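Local coordinates for 3-dehydroquinate dehydratase (Thermus thermophilus, PDB 2UYG), which catalyses the trans-dehydration of 3-dehydroquinate to 3-dehydroshikimate, probably through an enolate intermediate, the third of seven steps from erythrose 4-phosphate and phosphoenolpyruvate to chorismate, at residues Gln54-Val59 with Leu85-Ala90. Residues are numbered along the deposited sequence; the frame is centred on the assembly and turned at random.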
ATOM      1  N   GLN A  54      17.985  -1.628  28.767  1.00 19.10           N
ATOM      2  CA  GLN A  54      17.767  -1.994  30.113  1.00 20.66           C
ATOM      3  C   GLN A  54      16.480  -2.806  30.216  1.00 21.61           C
ATOM      4  O   GLN A  54      16.422  -3.748  30.972  1.00 22.93           O
ATOM      5  CB  GLN A  54      17.795  -0.735  31.021  1.00 20.36           C
ATOM      6  CG  GLN A  54      17.398  -1.013  32.498  1.00 20.72           C
ATOM      7  CD  GLN A  54      18.372  -1.877  33.261  1.00 24.40           C
ATOM      8  OE1 GLN A  54      18.318  -3.160  33.261  1.00 28.55           O
ATOM      9  NE2 GLN A  54      19.180  -1.204  34.022  1.00 20.33           N
ATOM     10  N   LEU A  55      15.454  -2.470  29.420  1.00 22.97           N
ATOM     11  CA  LEU A  55      14.156  -3.191  29.459  1.00 23.39           C
ATOM     12  C   LEU A  55      14.363  -4.632  29.062  1.00 22.61           C
ATOM     13  O   LEU A  55      13.848  -5.567  29.652  1.00 22.12           O
ATOM     14  CB  LEU A  55      13.136  -2.555  28.461  1.00 22.37           C
ATOM     15  CG  LEU A  55      11.813  -2.051  28.958  1.00 29.07           C
ATOM     16  CD1 LEU A  55      10.785  -1.786  27.808  1.00 27.69           C
ATOM     17  CD2 LEU A  55      11.182  -2.792  30.141  1.00 27.52           C
ATOM     18  N   ILE A  56      15.109  -4.770  27.978  1.00 23.41           N
ATOM     19  CA  ILE A  56      15.478  -6.046  27.448  1.00 23.75           C
ATOM     20  C   ILE A  56      16.136  -6.895  28.540  1.00 24.00           C
ATOM     21  O   ILE A  56      15.681  -8.017  28.796  1.00 23.88           O
ATOM     22  CB  ILE A  56      16.414  -5.840  26.269  1.00 25.93           C
ATOM     23  CG1 ILE A  56      15.600  -5.394  25.039  1.00 26.01           C
ATOM     24  CG2 ILE A  56      17.210  -7.160  25.945  1.00 23.08           C
ATOM     25  CD1 ILE A  56      16.494  -4.884  23.884  1.00 31.71           C
ATOM     26  N   GLU A  57      17.190  -6.359  29.175  1.00 23.21           N
ATOM     27  CA  GLU A  57      17.964  -7.105  30.141  1.00 23.31           C
ATOM     28  C   GLU A  57      17.067  -7.545  31.289  1.00 22.57           C
ATOM     29  O   GLU A  57      17.100  -8.698  31.628  1.00 20.78           O
ATOM     30  CB  GLU A  57      19.208  -6.340  30.609  1.00 22.92           C
ATOM     31  CG  GLU A  57      20.213  -6.358  29.500  1.00 28.26           C
ATOM     32  CD  GLU A  57      21.568  -5.765  29.771  1.00 31.61           C
ATOM     33  OE1 GLU A  57      21.707  -4.864  30.595  1.00 33.72           O
ATOM     34  OE2 GLU A  57      22.490  -6.189  29.040  1.00 32.65           O
ATOM     35  N   TRP A  58      16.217  -6.659  31.804  1.00 22.90           N
ATOM     36  CA  TRP A  58      15.291  -7.043  32.861  1.00 22.57           C
ATOM     37  C   TRP A  58      14.308  -8.132  32.409  1.00 24.04           C
ATOM     38  O   TRP A  58      13.970  -9.069  33.189  1.00 25.86           O
ATOM     39  CB  TRP A  58      14.519  -5.840  33.317  1.00 21.38           C
ATOM     40  CG  TRP A  58      15.252  -4.843  34.114  1.00 22.64           C
ATOM     41  CD1 TRP A  58      16.342  -5.092  35.001  1.00 23.31           C
ATOM     42  CD2 TRP A  58      14.870  -3.477  34.343  1.00 19.44           C
ATOM     43  NE1 TRP A  58      16.667  -3.930  35.657  1.00 21.91           N
ATOM     44  CE2 TRP A  58      15.792  -2.927  35.290  1.00 18.83           C
ATOM     45  CE3 TRP A  58      13.866  -2.608  33.766  1.00 20.72           C
ATOM     46  CZ2 TRP A  58      15.805  -1.538  35.634  1.00 23.22           C
ATOM     47  CZ3 TRP A  58      13.823  -1.275  34.136  1.00 17.52           C
ATOM     48  CH2 TRP A  58      14.759  -0.737  35.098  1.00 26.36           C
ATOM     49  N   VAL A  59      13.786  -8.083  31.190  1.00 25.10           N
ATOM     50  CA  VAL A  59      12.945  -9.215  30.866  1.00 24.49           C
ATOM     51  C   VAL A  59      13.796 -10.454  30.792  1.00 23.91           C
ATOM     52  O   VAL A  59      13.416 -11.495  31.360  1.00 22.23           O
ATOM     53  CB  VAL A  59      11.839  -9.048  29.691  1.00 24.68           C
ATOM     54  CG1 VAL A  59      11.391  -7.647  29.444  1.00 23.60           C
ATOM     55  CG2 VAL A  59      12.149  -9.859  28.541  1.00 27.14           C
ATOM     56  N   LEU A  85      10.556  -7.673  21.699  1.00 24.58           N
ATOM     57  CA  LEU A  85       9.857  -8.927  21.352  1.00 26.29           C
ATOM     58  C   LEU A  85      10.784 -10.109  21.488  1.00 25.36           C
ATOM     59  O   LEU A  85      10.404 -11.101  21.970  1.00 26.77           O
ATOM     60  CB  LEU A  85       9.463  -8.912  19.871  1.00 26.89           C
ATOM     61  CG  LEU A  85       8.364  -9.743  19.260  1.00 31.81           C
ATOM     62  CD1 LEU A  85       8.678 -10.129  17.762  1.00 30.16           C
ATOM     63  CD2 LEU A  85       7.723 -10.846  20.089  1.00 30.03           C
ATOM     64  N   ASP A  86      11.965 -10.030  20.911  1.00 24.06           N
ATOM     65  CA  ASP A  86      12.818 -11.212  20.900  1.00 24.41           C
ATOM     66  C   ASP A  86      13.225 -11.544  22.363  1.00 22.68           C
ATOM     67  O   ASP A  86      13.379 -12.698  22.721  1.00 22.22           O
ATOM     68  CB  ASP A  86      14.055 -10.997  20.012  1.00 21.83           C
ATOM     69  CG  ASP A  86      13.847 -11.404  18.585  1.00 27.22           C
ATOM     70  OD1 ASP A  86      12.767 -11.949  18.274  1.00 31.36           O
ATOM     71  OD2 ASP A  86      14.716 -11.222  17.635  1.00 30.32           O
ATOM     72  N   ALA A  87      13.399 -10.510  23.176  1.00 22.76           N
ATOM     73  CA  ALA A  87      13.740 -10.689  24.585  1.00 22.08           C
ATOM     74  C   ALA A  87      12.641 -11.494  25.236  1.00 22.76           C
ATOM     75  O   ALA A  87      12.953 -12.447  25.919  1.00 22.94           O
ATOM     76  CB  ALA A  87      13.877  -9.412  25.282  1.00 20.78           C
ATOM     77  N   ILE A  88      11.359 -11.129  24.989  1.00 24.52           N
ATOM     78  CA  ILE A  88      10.319 -11.851  25.672  1.00 25.37           C
ATOM     79  C   ILE A  88      10.216 -13.318  25.248  1.00 25.11           C
ATOM     80  O   ILE A  88       9.910 -14.192  26.090  1.00 24.24           O
ATOM     81  CB  ILE A  88       8.914 -11.121  25.770  1.00 25.84           C
ATOM     82  CG1 ILE A  88       7.856 -11.866  25.063  1.00 26.61           C
ATOM     83  CG2 ILE A  88       8.873  -9.555  25.619  1.00 30.03           C
ATOM     84  CD1 ILE A  88       6.920 -12.343  26.019  1.00 27.31           C
ATOM     85  N   ARG A  89      10.494 -13.569  23.963  1.00 25.60           N
ATOM     86  CA  ARG A  89      10.457 -14.915  23.397  1.00 28.33           C
ATOM     87  C   ARG A  89      11.629 -15.753  23.911  1.00 28.53           C
ATOM     88  O   ARG A  89      11.530 -16.974  23.963  1.00 28.82           O
ATOM     89  CB  ARG A  89      10.513 -14.916  21.848  1.00 30.11           C
ATOM     90  CG  ARG A  89       9.142 -14.729  21.094  1.00 35.59           C
ATOM     91  CD  ARG A  89       8.478 -16.078  20.701  1.00 47.07           C
ATOM     92  NE  ARG A  89       7.573 -16.706  21.737  1.00 53.94           N
ATOM     93  CZ  ARG A  89       7.910 -17.686  22.638  1.00 58.53           C
ATOM     94  NH1 ARG A  89       6.981 -18.153  23.497  1.00 59.95           N
ATOM     95  NH2 ARG A  89       9.164 -18.173  22.724  1.00 55.38           N
ATOM     96  N   ALA A  90      12.720 -15.101  24.329  1.00 27.91           N
ATOM     97  CA  ALA A  90      13.956 -15.806  24.612  1.00 27.14           C
ATOM     98  C   ALA A  90      14.003 -16.286  26.014  1.00 27.50           C
ATOM     99  O   ALA A  90      15.022 -16.809  26.361  1.00 27.52           O
ATOM    100  CB  ALA A  90      15.152 -14.923  24.354  1.00 28.04           C
TER
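I56 and V59 meet A87 and I88 where two neighbouring helices run almost parallel, their short axes 9° apart and 8.9 Å from each other at closest approach. Both pack on one face of the parallel five-stranded sheet of this flavodoxin-like α/β fold, as in other type II dehydroquinases. The register pairs I56 with A87, their CA atoms 5.7 Å apart, and V59, one turn after I56, with I88, the residue next to A87 (CA atoms 6.4 Å apart). A87, with only a methyl to offer, probably permits this close approach: its CB points at the facing helix and is met by two branched residues. V59 CG2 lies 3.7 Å from A87 CB, while I56 CG2 reaches the same methyl from the preceding turn at 4.1 Å. I56 presents this branch because CG2 stands anti to its backbone N (CG1 at chi1 -77°). The interface is small, burying about 150 Å² in total, and its side-chain contacts are all between apolar groups; all four touching residues are buried. Toward the sheet, V59 also rests on L5 of strand 2-6 and I88 on L72 of strand 69-73, which ties the helix pair to adjacent strands. A second subunit covers another side, its N9 packing on I56, D86 and A87. OD1 of D86, a predicted substrate-binding residue, forms a salt bridge with R110 of that subunit, also predicted to bind substrate, consistent with a site built where the two subunits meet. Beyond A87, V59 CG2 also sits against the backbone of the facing helix, 3.9 Å from I88 N, and lies 4.4 Å from I88 CG2.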